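Local coordinates for copper-containing nitrite reductase (PDB 6HBE), which probably reduces nitrite to nitric oxide in denitrification, using electrons delivered from a cytochrome c and passed between copper centres, at residues L26-S31 with G128-M133; P53-E58 with F111-A116; V63-R68 with L77-A82; F101-D106 with G132-E137. All blocks are in the same frame, centred on the assembly; numbering follows the deposited sequence.

Interaction 1: residues L26-S31 with G128-M133; sequences LEARSS and GGQFGM. With CU (copper (II) ion), chain N.
The flat amide of Q130 carries this contact, with the methyl of A28 off its nitrogen end and a copper ion at its oxygen. A28 CB lies 3.7 Å from Q130 NE2, displaced to one side of the amide plane. OE1 of Q130 binds the copper at 2.0 Å, and the ion leans toward the nitrogen side of the group, 3.4 Å from Q130 NE2. The neighbouring ring of F131 takes the carbonyl of its own turn on one face: G129 O sits 3.6 Å above the F131 ring plane, over its centre.

The amide gets to the metal on an extended chain (chi2 178°), which carries it from its loop across to the strand 26-31. NE2 also hydrogen-bonds to S45 O on strand 39-46. With one end on the metal and the other on a carbonyl, the group has little freedom to flip. The backbone behind it is compact. G129 closes the preceding helix in a Schellman motif, Q130 is the centre of an inverse gamma turn, and F131 N makes a weak bond to G129 O.

H75, which packs on A28, joins C115 and H125 to complete the coordination. Two histidines, a cysteine and a further side chain make the type 1 copper site of a cupredoxin domain, here with glutamine as the fourth ligand, as in stellacyanin.

Interaction 2: residues P53-E58 with F111-A116; sequences PMLVVE and FMYHCA. With CU (copper (II) ion), chain M; CU (copper (II) ion), chain N.
Y113 is the residue of 111-116 that reaches across to 53-58. Its CG sits between the backbone N and the carbonyl carbon (chi1 72°), which carries the ring across to P53. There Y113 OH gives its hydrogen to P53 O at 2.6 Å, a short bond that arrives from the side of the carbonyl, with a C=O...donor angle of 133° and the hydroxyl tilted slightly from the carbonyl plane. P53 O lies at the ring edge, near its plane. The pyrrolidine crosses the tyrosine at about a right angle, P53 CD coming within 3.4 Å of Y113 OH. Further back along the ring, L55 CG approaches Y113 CE2 obliquely at 4.3 Å. A phenylalanine at Y113 would keep most of the leucine contact but would probably leave the P53 carbonyl without this donor and residues 53-55 less firmly tied to the strand.

The next two residues form the His-Cys bridge of copper nitrite reductases, the covalent path by which electrons are thought to pass from the type 1 to the type 2 copper. H114 NE2 binds the type 2 ion at 2.0 Å, together with H80, a water and H267 of a neighbouring subunit. Its other nitrogen fixes the ring's rotation: H114 ND1 donates to C115 O at 3.0 Å, from above the carbonyl plane. C115 sends its sulfur to the other copper, SG binding the type 1 ion at 2.1 Å alongside H75, H125 and Q130.

Interaction 3: residues V63-R68 with L77-A82; sequences VHITLR and LSIHAA. With CU (copper (II) ion), chain M.
L77 meets both I65 and L67, and apolar contacts of this kind make up the whole touch between 63-68 and 77-82. The terminal branch of L77 goes to the isoleucine: L77 CD2 lies 3.9 Å from I65 CG2, the two side chains crossing at about a right angle. Its root goes to the leucine, with L67 CD2 3.9 Å from L77 CB. With CG anti to the backbone N (chi1 179°), L77 stretches across toward the opposing strand and brings CD2 to the isoleucine. One step along the same face, the ends of two isoleucines meet, I65 CD1 and I79 CD1 at 4.3 Å.

The partners alternate in the strand, I65 and L67 pointing in while T66 between them points away. This is the interior of the cupredoxin beta sandwich, with strand 62-69 in one sheet and 78-79 at the border of the other; F103, Y113 and L26 line the same core.

Polar and metal interactions belong to the reverse side of 77-82. H80 NE2 holds the type 2 copper at 2.1 Å, and a water bound to that ion lies 2.8 Å from S78 OG in a hydrogen bond, so the serine positions a first-shell ligand. H80 ND1 is bonded to Q239 of a neighbouring subunit, which should fix the orientation of the imidazole. H80 and A81 occupy the corners of a type I turn, closed by a backbone bond from A82 N to I79 O at 3.1 Å.

Interaction 4: residues F101-D106 with G132-E137; sequences FSFTAD and GMIVVE
F103 points its ring inward from strand 98-104, and the tip of I134 comes up to the ring's edge: F103 CZ and I134 CD1 are 4.5 Å apart, close to the ring plane. This is a light touch made at long range, for the CA atoms of F103 and I134 are 13.1 Å apart. Both side chains have to reach. The isoleucine does so fully extended (chi1 174°, chi2 165°), putting CD1 far out from its strand. V63, I79 and A82 also pack against F103.

Two residues on, A105 makes the closer contact. Its CB faces both branches of V136, 3.8 Å from V136 CG1 and 4.0 Å from V136 CG2. The backbones have drawn together here, the CA atoms of A105 and V136 being 6.9 Å apart, and a methyl is enough to bridge them. A105 is the centre of an inverse gamma turn, with a weak bond from D106 N to T104 O, where the chain leaves one sheet of the sandwich on its way to strand 109-114 in the other.

L55, V57 and F111, on the neighbouring strands of the same sheet, flank I134 and V136. Carbon meets carbon throughout, so this contact rests on shape and burial, and the wedge between the two segments is filled by the large aromatic ring where it is wide and by alanine where it narrows.

In the fold
All four interactions lie in the first cupredoxin domain. Interactions 1, 3 and 4 run between its sheets, from the one holding strands 21-36, 62-69 and 98-104 to the one holding 78-79, 109-114 and 131-137; interaction 2 spans strands 55-58 and 109-114 within the latter. Along the chain interaction 1 spans interactions 2 and 3, and interaction 4 shares G132 and M133 with it. The centre of interaction 2 is about 7 Å from that of interaction 3, as from that of interaction 4. Interaction 2 shares the type 1 copper with interaction 1 and the type 2 copper with interaction 3, so the two copper sites are tied together through 111-116, the type 2 site being completed by H267 of a neighbouring subunit.

Interaction 1: residues L26-S31 with G128-M133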
loop_
_atom_site.group_PDB
_atom_site.type_symbol
_atom_site.label_atom_id
_atom_site.label_comp_id
_atom_site.label_asym_id
_atom_site.label_seq_id
_atom_site.Cartn_x
_atom_site.Cartn_y
_atom_site.Cartn_z
ATOM N N LEU C 26 -16.755 -24.628 -15.240
ATOM C CA LEU C 26 -15.425 -24.224 -14.770
ATOM C C LEU C 26 -14.612 -25.422 -14.289
ATOM O O LEU C 26 -15.116 -26.229 -13.484
ATOM C CB LEU C 26 -15.555 -23.181 -13.640
ATOM C CG LEU C 26 -16.247 -21.869 -14.017
ATOM C CD1 LEU C 26 -16.481 -20.996 -12.801
ATOM C CD2 LEU C 26 -15.439 -21.101 -15.068
ATOM N N GLU C 27 -13.353 -25.505 -14.719
ATOM C CA GLU C 27 -12.469 -26.595 -14.407
ATOM C C GLU C 27 -11.216 -26.130 -13.646
ATOM O O GLU C 27 -10.308 -25.518 -14.228
ATOM C CB GLU C 27 -12.068 -27.337 -15.695
ATOM C CG GLU C 27 -13.273 -27.889 -16.463
ATOM C CD GLU C 27 -12.888 -28.851 -17.583
ATOM O OE1 GLU C 27 -11.797 -28.684 -18.169
ATOM O OE2 GLU C 27 -13.684 -29.774 -17.875
ATOM N N ALA C 28 -11.160 -26.437 -12.349
ATOM C CA ALA C 28 -10.011 -26.064 -11.522
ATOM C C ALA C 28 -8.782 -26.909 -11.842
ATOM O O ALA C 28 -8.866 -28.157 -11.895
ATOM C CB ALA C 28 -10.356 -26.155 -10.026
ATOM N N ARG C 29 -7.645 -26.240 -12.043
ATOM C CA ARG C 29 -6.365 -26.904 -12.369
ATOM C C ARG C 29 -5.115 -26.135 -11.952
ATOM O O ARG C 29 -5.199 -24.983 -11.556
ATOM C CB ARG C 29 -6.293 -27.212 -13.852
ATOM C CG ARG C 29 -6.772 -26.103 -14.745
ATOM C CD ARG C 29 -7.237 -26.681 -16.062
ATOM N NE ARG C 29 -6.147 -27.392 -16.698
ATOM C CZ ARG C 29 -6.211 -27.956 -17.898
ATOM N NH1 ARG C 29 -7.321 -27.888 -18.643
ATOM N NH2 ARG C 29 -5.128 -28.578 -18.359
ATOM N N SER C 30 -3.977 -26.829 -11.986
ATOM C CA SER C 30 -2.651 -26.247 -11.878
ATOM C C SER C 30 -2.208 -25.820 -13.271
ATOM O O SER C 30 -2.388 -26.590 -14.225
ATOM C CB SER C 30 -1.643 -27.284 -11.373
ATOM O OG SER C 30 -1.743 -27.398 -9.975
ATOM N N SER C 31 -1.618 -24.632 -13.402
ATOM C CA SER C 31 -1.236 -24.109 -14.738
ATOM C C SER C 31 0.056 -23.276 -14.734
ATOM O O SER C 31 0.601 -22.900 -13.665
ATOM C CB SER C 31 -2.371 -23.253 -15.314
ATOM O OG SER C 31 -3.658 -23.887 -15.246
ATOM N N GLY C 128 -2.919 -16.871 -6.433
ATOM C CA GLY C 128 -2.231 -17.711 -7.434
ATOM C C GLY C 128 -2.806 -17.735 -8.845
ATOM O O GLY C 128 -2.275 -18.431 -9.700
ATOM N N GLY C 129 -3.894 -16.993 -9.110
ATOM C CA GLY C 129 -4.410 -16.874 -10.484
ATOM C C GLY C 129 -5.866 -17.250 -10.699
ATOM O O GLY C 129 -6.384 -17.030 -11.812
ATOM N N GLN C 130 -6.519 -17.830 -9.683
ATOM C CA GLN C 130 -7.854 -18.406 -9.837
ATOM C C GLN C 130 -8.958 -17.379 -9.656
ATOM O O GLN C 130 -9.563 -17.261 -8.575
ATOM C CB GLN C 130 -8.077 -19.603 -8.885
ATOM C CG GLN C 130 -7.674 -20.953 -9.440
ATOM C CD GLN C 130 -7.862 -22.146 -8.469
ATOM O OE1 GLN C 130 -7.649 -22.087 -7.218
ATOM N NE2 GLN C 130 -8.237 -23.271 -9.067
ATOM N N PHE C 131 -9.209 -16.611 -10.716
ATOM C CA PHE C 131 -10.268 -15.588 -10.705
ATOM C C PHE C 131 -10.771 -15.296 -12.111
ATOM O O PHE C 131 -10.087 -15.636 -13.078
ATOM C CB PHE C 131 -9.762 -14.269 -10.063
ATOM C CG PHE C 131 -8.393 -13.864 -10.520
ATOM C CD1 PHE C 131 -8.190 -13.319 -11.786
ATOM C CD2 PHE C 131 -7.302 -14.057 -9.705
ATOM C CE1 PHE C 131 -6.916 -12.976 -12.222
ATOM C CE2 PHE C 131 -6.032 -13.709 -10.125
ATOM C CZ PHE C 131 -5.838 -13.166 -11.399
ATOM N N GLY C 132 -11.960 -14.683 -12.200
ATOM C CA GLY C 132 -12.535 -14.215 -13.457
ATOM C C GLY C 132 -13.734 -13.303 -13.260
ATOM O O GLY C 132 -14.020 -12.883 -12.128
ATOM N N MET C 133 -14.423 -12.980 -14.358
ATOM C CA MET C 133 -15.579 -12.068 -14.385
ATOM C C MET C 133 -16.884 -12.751 -14.822
ATOM O O MET C 133 -16.891 -13.534 -15.785
ATOM C CB MET C 133 -15.276 -10.902 -15.369
ATOM C CG MET C 133 -16.387 -9.868 -15.632
ATOM S SD MET C 133 -16.028 -8.676 -16.977
ATOM C CE MET C 133 -14.556 -7.820 -16.368
HETATM CU CU CU N . -8.200 -23.305 -5.688
#

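Interaction 2: residues P53-E58 with F111-A116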
loop_
_atom_site.group_PDB
_atom_site.type_symbol
_atom_site.label_atom_id
_atom_site.label_comp_id
_atom_site.label_asym_id
_atom_site.label_seq_id
_atom_site.Cartn_x
_atom_site.Cartn_y
_atom_site.Cartn_z
ATOM N N PRO C 53 -12.360 -18.071 -17.786
ATOM C CA PRO C 53 -13.473 -17.854 -18.705
ATOM C C PRO C 53 -14.391 -16.731 -18.269
ATOM O O PRO C 53 -14.738 -16.666 -17.107
ATOM C CB PRO C 53 -14.228 -19.205 -18.649
ATOM C CG PRO C 53 -13.132 -20.177 -18.421
ATOM C CD PRO C 53 -12.290 -19.488 -17.377
ATOM N N MET C 54 -14.744 -15.852 -19.186
ATOM C CA MET C 54 -15.668 -14.755 -18.911
ATOM C C MET C 54 -17.077 -15.218 -19.181
ATOM O O MET C 54 -17.345 -15.721 -20.283
ATOM C CB MET C 54 -15.335 -13.533 -19.797
ATOM C CG MET C 54 -16.264 -12.342 -19.553
ATOM S SD MET C 54 -15.928 -10.909 -20.621
ATOM C CE MET C 54 -16.690 -11.439 -22.159
ATOM N N LEU C 55 -17.982 -15.021 -18.208
ATOM C CA LEU C 55 -19.391 -15.416 -18.310
ATOM C C LEU C 55 -20.261 -14.196 -18.444
ATOM O O LEU C 55 -20.075 -13.229 -17.704
ATOM C CB LEU C 55 -19.811 -16.205 -17.057
ATOM C CG LEU C 55 -18.777 -17.154 -16.448
ATOM C CD1 LEU C 55 -19.343 -17.847 -15.195
ATOM C CD2 LEU C 55 -18.255 -18.179 -17.442
ATOM N N VAL C 56 -21.194 -14.196 -19.402
ATOM C CA VAL C 56 -22.110 -13.075 -19.596
ATOM C C VAL C 56 -23.540 -13.606 -19.664
ATOM O O VAL C 56 -23.832 -14.496 -20.471
ATOM C CB VAL C 56 -21.803 -12.302 -20.903
ATOM C CG1 VAL C 56 -22.791 -11.156 -21.100
ATOM C CG2 VAL C 56 -20.371 -11.786 -20.893
ATOM N N VAL C 57 -24.411 -13.049 -18.829
ATOM C CA VAL C 57 -25.828 -13.388 -18.789
ATOM C C VAL C 57 -26.651 -12.123 -18.731
ATOM O O VAL C 57 -26.099 -11.010 -18.635
ATOM C CB VAL C 57 -26.178 -14.323 -17.600
ATOM C CG1 VAL C 57 -25.251 -15.539 -17.583
ATOM C CG2 VAL C 57 -26.131 -13.580 -16.259
ATOM N N GLU C 58 -27.972 -12.291 -18.833
ATOM C CA GLU C 58 -28.929 -11.196 -18.695
ATOM C C GLU C 58 -29.557 -11.220 -17.306
ATOM O O GLU C 58 -29.692 -12.299 -16.710
ATOM C CB GLU C 58 -30.045 -11.293 -19.764
ATOM C CG GLU C 58 -29.546 -11.342 -21.212
ATOM C CD GLU C 58 -28.882 -10.052 -21.712
ATOM O OE1 GLU C 58 -27.775 -10.113 -22.306
ATOM O OE2 GLU C 58 -29.456 -8.958 -21.542
ATOM N N PHE C 111 -19.277 -8.621 -11.801
ATOM C CA PHE C 111 -18.999 -9.391 -10.587
ATOM C C PHE C 111 -17.742 -10.246 -10.713
ATOM O O PHE C 111 -17.486 -10.854 -11.757
ATOM C CB PHE C 111 -20.188 -10.274 -10.232
ATOM C CG PHE C 111 -21.442 -9.495 -9.961
ATOM C CD1 PHE C 111 -21.648 -8.895 -8.711
ATOM C CD2 PHE C 111 -22.386 -9.319 -10.953
ATOM C CE1 PHE C 111 -22.779 -8.137 -8.461
ATOM C CE2 PHE C 111 -23.536 -8.550 -10.721
ATOM C CZ PHE C 111 -23.733 -7.963 -9.478
ATOM N N MET C 112 -16.979 -10.333 -9.628
ATOM C CA MET C 112 -15.849 -11.276 -9.537
ATOM C C MET C 112 -16.338 -12.703 -9.241
ATOM O O MET C 112 -17.334 -12.896 -8.519
ATOM C CB MET C 112 -14.895 -10.842 -8.408
ATOM C CG MET C 112 -13.513 -11.530 -8.343
ATOM S SD MET C 112 -12.498 -10.710 -7.077
ATOM C CE MET C 112 -11.060 -11.761 -6.955
ATOM N N TYR C 113 -15.607 -13.700 -9.750
ATOM C CA TYR C 113 -15.666 -15.067 -9.214
ATOM C C TYR C 113 -14.230 -15.504 -8.956
ATOM O O TYR C 113 -13.307 -14.949 -9.560
ATOM C CB TYR C 113 -16.452 -16.056 -10.146
ATOM C CG TYR C 113 -15.753 -16.459 -11.436
ATOM C CD1 TYR C 113 -14.728 -17.425 -11.422
ATOM C CD2 TYR C 113 -16.113 -15.905 -12.668
ATOM C CE1 TYR C 113 -14.093 -17.812 -12.582
ATOM C CE2 TYR C 113 -15.458 -16.293 -13.842
ATOM C CZ TYR C 113 -14.448 -17.241 -13.784
ATOM O OH TYR C 113 -13.738 -17.648 -14.895
ATOM N N HIS C 114 -14.036 -16.463 -8.051
ATOM C CA HIS C 114 -12.694 -16.893 -7.654
ATOM C C HIS C 114 -12.755 -18.213 -6.891
ATOM O O HIS C 114 -13.826 -18.650 -6.476
ATOM C CB HIS C 114 -11.986 -15.798 -6.778
ATOM C CG HIS C 114 -12.727 -15.425 -5.524
ATOM N ND1 HIS C 114 -12.577 -16.120 -4.342
ATOM C CD2 HIS C 114 -13.608 -14.432 -5.261
ATOM C CE1 HIS C 114 -13.358 -15.601 -3.413
ATOM N NE2 HIS C 114 -13.960 -14.544 -3.923
ATOM N N CYS C 115 -11.614 -18.846 -6.698
ATOM C CA CYS C 115 -11.580 -20.111 -5.987
ATOM C C CYS C 115 -11.923 -19.880 -4.507
ATOM O O CYS C 115 -11.538 -18.855 -3.937
ATOM C CB CYS C 115 -10.195 -20.782 -6.075
ATOM S SG CYS C 115 -10.186 -22.527 -5.486
ATOM N N ALA C 116 -12.623 -20.845 -3.899
ATOM C CA ALA C 116 -12.937 -20.811 -2.473
ATOM C C ALA C 116 -12.946 -22.242 -1.891
ATOM O O ALA C 116 -14.011 -22.807 -1.631
ATOM C CB ALA C 116 -14.278 -20.115 -2.273
HETATM CU CU CU M . -15.092 -13.121 -3.068
HETATM CU CU CU N . -8.200 -23.305 -5.688
HETATM O O HOH W 1 -16.224 -14.250 -1.956
#

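Interaction 3: residues V63-R68 with L77-A82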
loop_
_atom_site.group_PDB
_atom_site.type_symbol
_atom_site.label_atom_id
_atom_site.label_comp_id
_atom_site.label_asym_id
_atom_site.label_seq_id
_atom_site.Cartn_x
_atom_site.Cartn_y
_atom_site.Cartn_z
ATOM N N VAL C 63 -28.857 -19.246 -13.783
ATOM C CA VAL C 63 -27.469 -19.571 -14.099
ATOM C C VAL C 63 -27.152 -20.918 -13.484
ATOM O O VAL C 63 -27.233 -21.067 -12.254
ATOM C CB VAL C 63 -26.505 -18.497 -13.534
ATOM C CG1 VAL C 63 -25.056 -18.819 -13.887
ATOM C CG2 VAL C 63 -26.903 -17.101 -14.017
ATOM N N HIS C 64 -26.768 -21.888 -14.317
ATOM C CA HIS C 64 -26.348 -23.201 -13.849
ATOM C C HIS C 64 -24.839 -23.226 -13.984
ATOM O O HIS C 64 -24.335 -22.949 -15.066
ATOM C CB HIS C 64 -26.940 -24.364 -14.706
ATOM C CG HIS C 64 -28.441 -24.418 -14.743
ATOM N ND1 HIS C 64 -29.207 -24.840 -13.675
ATOM C CD2 HIS C 64 -29.319 -24.124 -15.737
ATOM C CE1 HIS C 64 -30.488 -24.778 -13.995
ATOM N NE2 HIS C 64 -30.583 -24.358 -15.245
ATOM N N ILE C 65 -24.137 -23.567 -12.903
ATOM C CA ILE C 65 -22.689 -23.773 -12.907
ATOM C C ILE C 65 -22.360 -25.258 -12.709
ATOM O O ILE C 65 -22.925 -25.909 -11.817
ATOM C CB ILE C 65 -21.998 -22.993 -11.743
ATOM C CG1 ILE C 65 -22.287 -21.491 -11.816
ATOM C CG2 ILE C 65 -20.501 -23.311 -11.687
ATOM C CD1 ILE C 65 -21.748 -20.795 -13.052
ATOM N N THR C 66 -21.430 -25.775 -13.502
ATOM C CA THR C 66 -20.846 -27.080 -13.275
ATOM C C THR C 66 -19.401 -26.825 -12.939
ATOM O O THR C 66 -18.703 -26.242 -13.736
ATOM C CB THR C 66 -20.943 -27.994 -14.522
ATOM O OG1 THR C 66 -22.320 -28.308 -14.755
ATOM C CG2 THR C 66 -20.183 -29.278 -14.330
ATOM N N LEU C 67 -18.973 -27.205 -11.735
ATOM C CA LEU C 67 -17.594 -27.044 -11.330
ATOM C C LEU C 67 -16.917 -28.384 -11.231
ATOM O O LEU C 67 -17.386 -29.248 -10.475
ATOM C CB LEU C 67 -17.564 -26.338 -9.972
ATOM C CG LEU C 67 -16.203 -26.243 -9.259
ATOM C CD1 LEU C 67 -15.250 -25.340 -10.036
ATOM C CD2 LEU C 67 -16.407 -25.713 -7.840
ATOM N N ARG C 68 -15.772 -28.559 -11.881
ATOM C CA ARG C 68 -15.051 -29.822 -11.827
ATOM C C ARG C 68 -13.648 -29.574 -11.324
ATOM O O ARG C 68 -13.010 -28.623 -11.759
ATOM C CB ARG C 68 -14.936 -30.497 -13.213
ATOM C CG ARG C 68 -16.254 -30.736 -13.915
ATOM C CD ARG C 68 -16.068 -31.420 -15.273
ATOM N NE ARG C 68 -17.301 -31.328 -16.045
ATOM C CZ ARG C 68 -18.421 -32.022 -15.799
ATOM N NH1 ARG C 68 -18.482 -32.933 -14.822
ATOM N NH2 ARG C 68 -19.499 -31.826 -16.566
ATOM N N LEU C 77 -15.337 -22.645 -5.317
ATOM C CA LEU C 77 -15.769 -21.446 -6.052
ATOM C C LEU C 77 -16.676 -20.539 -5.214
ATOM O O LEU C 77 -17.614 -21.008 -4.531
ATOM C CB LEU C 77 -16.522 -21.854 -7.333
ATOM C CG LEU C 77 -17.091 -20.770 -8.264
ATOM C CD1 LEU C 77 -15.939 -20.068 -8.980
ATOM C CD2 LEU C 77 -18.056 -21.382 -9.283
ATOM N N SER C 78 -16.382 -19.242 -5.292
ATOM C CA SER C 78 -17.301 -18.180 -4.910
ATOM C C SER C 78 -17.669 -17.366 -6.145
ATOM O O SER C 78 -16.819 -17.106 -6.987
ATOM C CB SER C 78 -16.657 -17.246 -3.852
ATOM O OG SER C 78 -17.539 -16.157 -3.601
ATOM N N ILE C 79 -18.928 -16.950 -6.242
ATOM C CA ILE C 79 -19.421 -16.225 -7.414
ATOM C C ILE C 79 -20.301 -15.063 -6.957
ATOM O O ILE C 79 -21.443 -15.259 -6.481
ATOM C CB ILE C 79 -20.133 -17.194 -8.428
ATOM C CG1 ILE C 79 -20.683 -16.429 -9.632
ATOM C CG2 ILE C 79 -21.208 -18.048 -7.762
ATOM C CD1 ILE C 79 -20.680 -17.266 -10.901
ATOM N N HIS C 80 -19.782 -13.832 -7.111
ATOM C CA HIS C 80 -20.372 -12.677 -6.429
ATOM C C HIS C 80 -21.734 -12.264 -6.996
ATOM O O HIS C 80 -22.424 -11.504 -6.351
ATOM C CB HIS C 80 -19.423 -11.448 -6.406
ATOM C CG HIS C 80 -18.155 -11.622 -5.614
ATOM N ND1 HIS C 80 -17.245 -10.596 -5.452
ATOM C CD2 HIS C 80 -17.656 -12.672 -4.917
ATOM C CE1 HIS C 80 -16.217 -11.024 -4.734
ATOM N NE2 HIS C 80 -16.448 -12.285 -4.383
ATOM N N ALA C 81 -22.095 -12.711 -8.213
ATOM C CA ALA C 81 -23.461 -12.505 -8.767
ATOM C C ALA C 81 -24.586 -13.248 -8.046
ATOM O O ALA C 81 -25.782 -12.924 -8.258
ATOM C CB ALA C 81 -23.488 -12.892 -10.248
ATOM N N ALA C 82 -24.235 -14.207 -7.201
ATOM C CA ALA C 82 -25.234 -14.953 -6.408
ATOM C C ALA C 82 -25.524 -14.307 -5.044
ATOM O O ALA C 82 -24.615 -14.239 -4.209
ATOM C CB ALA C 82 -24.726 -16.363 -6.191
HETATM CU CU CU M . -15.092 -13.121 -3.068
HETATM O O HOH W 1 -16.224 -14.250 -1.956
#

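Interaction 4: residues F101-D106 with G132-E137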
loop_
_atom_site.group_PDB
_atom_site.type_symbol
_atom_site.label_atom_id
_atom_site.label_comp_id
_atom_site.label_asym_id
_atom_site.label_seq_id
_atom_site.Cartn_x
_atom_site.Cartn_y
_atom_site.Cartn_z
ATOM N N PHE C 101 -24.643 -26.339 -9.361
ATOM C CA PHE C 101 -25.317 -25.280 -8.596
ATOM C C PHE C 101 -26.059 -24.299 -9.514
ATOM O O PHE C 101 -25.548 -23.897 -10.563
ATOM C CB PHE C 101 -24.252 -24.567 -7.730
ATOM C CG PHE C 101 -24.780 -23.413 -6.908
ATOM C CD1 PHE C 101 -25.487 -23.641 -5.731
ATOM C CD2 PHE C 101 -24.533 -22.102 -7.290
ATOM C CE1 PHE C 101 -25.959 -22.589 -4.961
ATOM C CE2 PHE C 101 -25.000 -21.033 -6.520
ATOM C CZ PHE C 101 -25.716 -21.274 -5.357
ATOM N N SER C 102 -27.258 -23.902 -9.130
ATOM C CA SER C 102 -28.005 -22.885 -9.856
ATOM C C SER C 102 -28.404 -21.729 -8.954
ATOM O O SER C 102 -28.677 -21.949 -7.777
ATOM C CB SER C 102 -29.274 -23.494 -10.467
ATOM O OG SER C 102 -28.944 -24.723 -11.087
ATOM N N PHE C 103 -28.471 -20.527 -9.531
ATOM C CA PHE C 103 -28.971 -19.313 -8.870
ATOM C C PHE C 103 -29.604 -18.407 -9.899
ATOM O O PHE C 103 -29.335 -18.559 -11.071
ATOM C CB PHE C 103 -27.853 -18.570 -8.098
ATOM C CG PHE C 103 -26.742 -18.036 -8.968
ATOM C CD1 PHE C 103 -25.699 -18.854 -9.370
ATOM C CD2 PHE C 103 -26.744 -16.703 -9.381
ATOM C CE1 PHE C 103 -24.676 -18.366 -10.185
ATOM C CE2 PHE C 103 -25.718 -16.199 -10.185
ATOM C CZ PHE C 103 -24.685 -17.032 -10.586
ATOM N N THR C 104 -30.460 -17.486 -9.468
ATOM C CA THR C 104 -30.988 -16.453 -10.333
ATOM C C THR C 104 -30.140 -15.176 -10.229
ATOM O O THR C 104 -29.788 -14.760 -9.125
ATOM C CB THR C 104 -32.456 -16.141 -9.967
ATOM O OG1 THR C 104 -33.202 -17.362 -10.043
ATOM C CG2 THR C 104 -33.075 -15.174 -10.934
ATOM N N ALA C 105 -29.829 -14.567 -11.381
ATOM C CA ALA C 105 -29.086 -13.303 -11.426
ATOM C C ALA C 105 -30.014 -12.133 -11.174
ATOM O O ALA C 105 -30.509 -11.504 -12.108
ATOM C CB ALA C 105 -28.370 -13.159 -12.770
ATOM N N ASP C 106 -30.235 -11.835 -9.896
ATOM C CA ASP C 106 -31.188 -10.797 -9.463
ATOM C C ASP C 106 -30.651 -9.370 -9.496
ATOM O O ASP C 106 -31.423 -8.436 -9.370
ATOM C CB ASP C 106 -31.661 -11.079 -8.014
ATOM C CG ASP C 106 -32.412 -12.408 -7.869
ATOM O OD1 ASP C 106 -32.867 -12.964 -8.883
ATOM O OD2 ASP C 106 -32.548 -12.891 -6.728
ATOM N N GLY C 132 -11.960 -14.683 -12.200
ATOM C CA GLY C 132 -12.535 -14.215 -13.457
ATOM C C GLY C 132 -13.734 -13.303 -13.260
ATOM O O GLY C 132 -14.020 -12.883 -12.128
ATOM N N MET C 133 -14.423 -12.980 -14.358
ATOM C CA MET C 133 -15.579 -12.068 -14.385
ATOM C C MET C 133 -16.884 -12.751 -14.822
ATOM O O MET C 133 -16.891 -13.534 -15.785
ATOM C CB MET C 133 -15.276 -10.902 -15.369
ATOM C CG MET C 133 -16.387 -9.868 -15.632
ATOM S SD MET C 133 -16.028 -8.676 -16.977
ATOM C CE MET C 133 -14.556 -7.820 -16.368
ATOM N N ILE C 134 -17.993 -12.382 -14.165
ATOM C CA ILE C 134 -19.345 -12.664 -14.646
ATOM C C ILE C 134 -20.087 -11.346 -14.718
ATOM O O ILE C 134 -20.101 -10.579 -13.736
ATOM C CB ILE C 134 -20.148 -13.746 -13.842
ATOM C CG1 ILE C 134 -21.614 -13.838 -14.355
ATOM C CG2 ILE C 134 -20.166 -13.471 -12.352
ATOM C CD1 ILE C 134 -22.354 -15.075 -13.898
ATOM N N VAL C 135 -20.641 -11.069 -15.904
ATOM C CA VAL C 135 -21.427 -9.884 -16.188
ATOM C C VAL C 135 -22.915 -10.228 -16.257
ATOM O O VAL C 135 -23.303 -11.205 -16.940
ATOM C CB VAL C 135 -21.043 -9.242 -17.551
ATOM C CG1 VAL C 135 -21.878 -8.007 -17.836
ATOM C CG2 VAL C 135 -19.556 -8.892 -17.586
ATOM N N VAL C 136 -23.712 -9.406 -15.590
ATOM C CA VAL C 136 -25.185 -9.452 -15.605
ATOM C C VAL C 136 -25.705 -8.172 -16.241
ATOM O O VAL C 136 -25.717 -7.111 -15.629
ATOM C CB VAL C 136 -25.779 -9.650 -14.180
ATOM C CG1 VAL C 136 -27.304 -9.776 -14.230
ATOM C CG2 VAL C 136 -25.192 -10.876 -13.511
ATOM N N GLU C 137 -26.121 -8.268 -17.505
ATOM C CA GLU C 137 -26.578 -7.091 -18.263
ATOM C C GLU C 137 -27.952 -6.652 -17.774
ATOM O O GLU C 137 -28.864 -7.486 -17.752
ATOM C CB GLU C 137 -26.781 -7.432 -19.751
ATOM C CG GLU C 137 -25.667 -7.100 -20.691
ATOM C CD GLU C 137 -25.133 -5.657 -20.651
ATOM O OE1 GLU C 137 -23.925 -5.579 -20.559
ATOM O OE2 GLU C 137 -25.842 -4.634 -20.783
#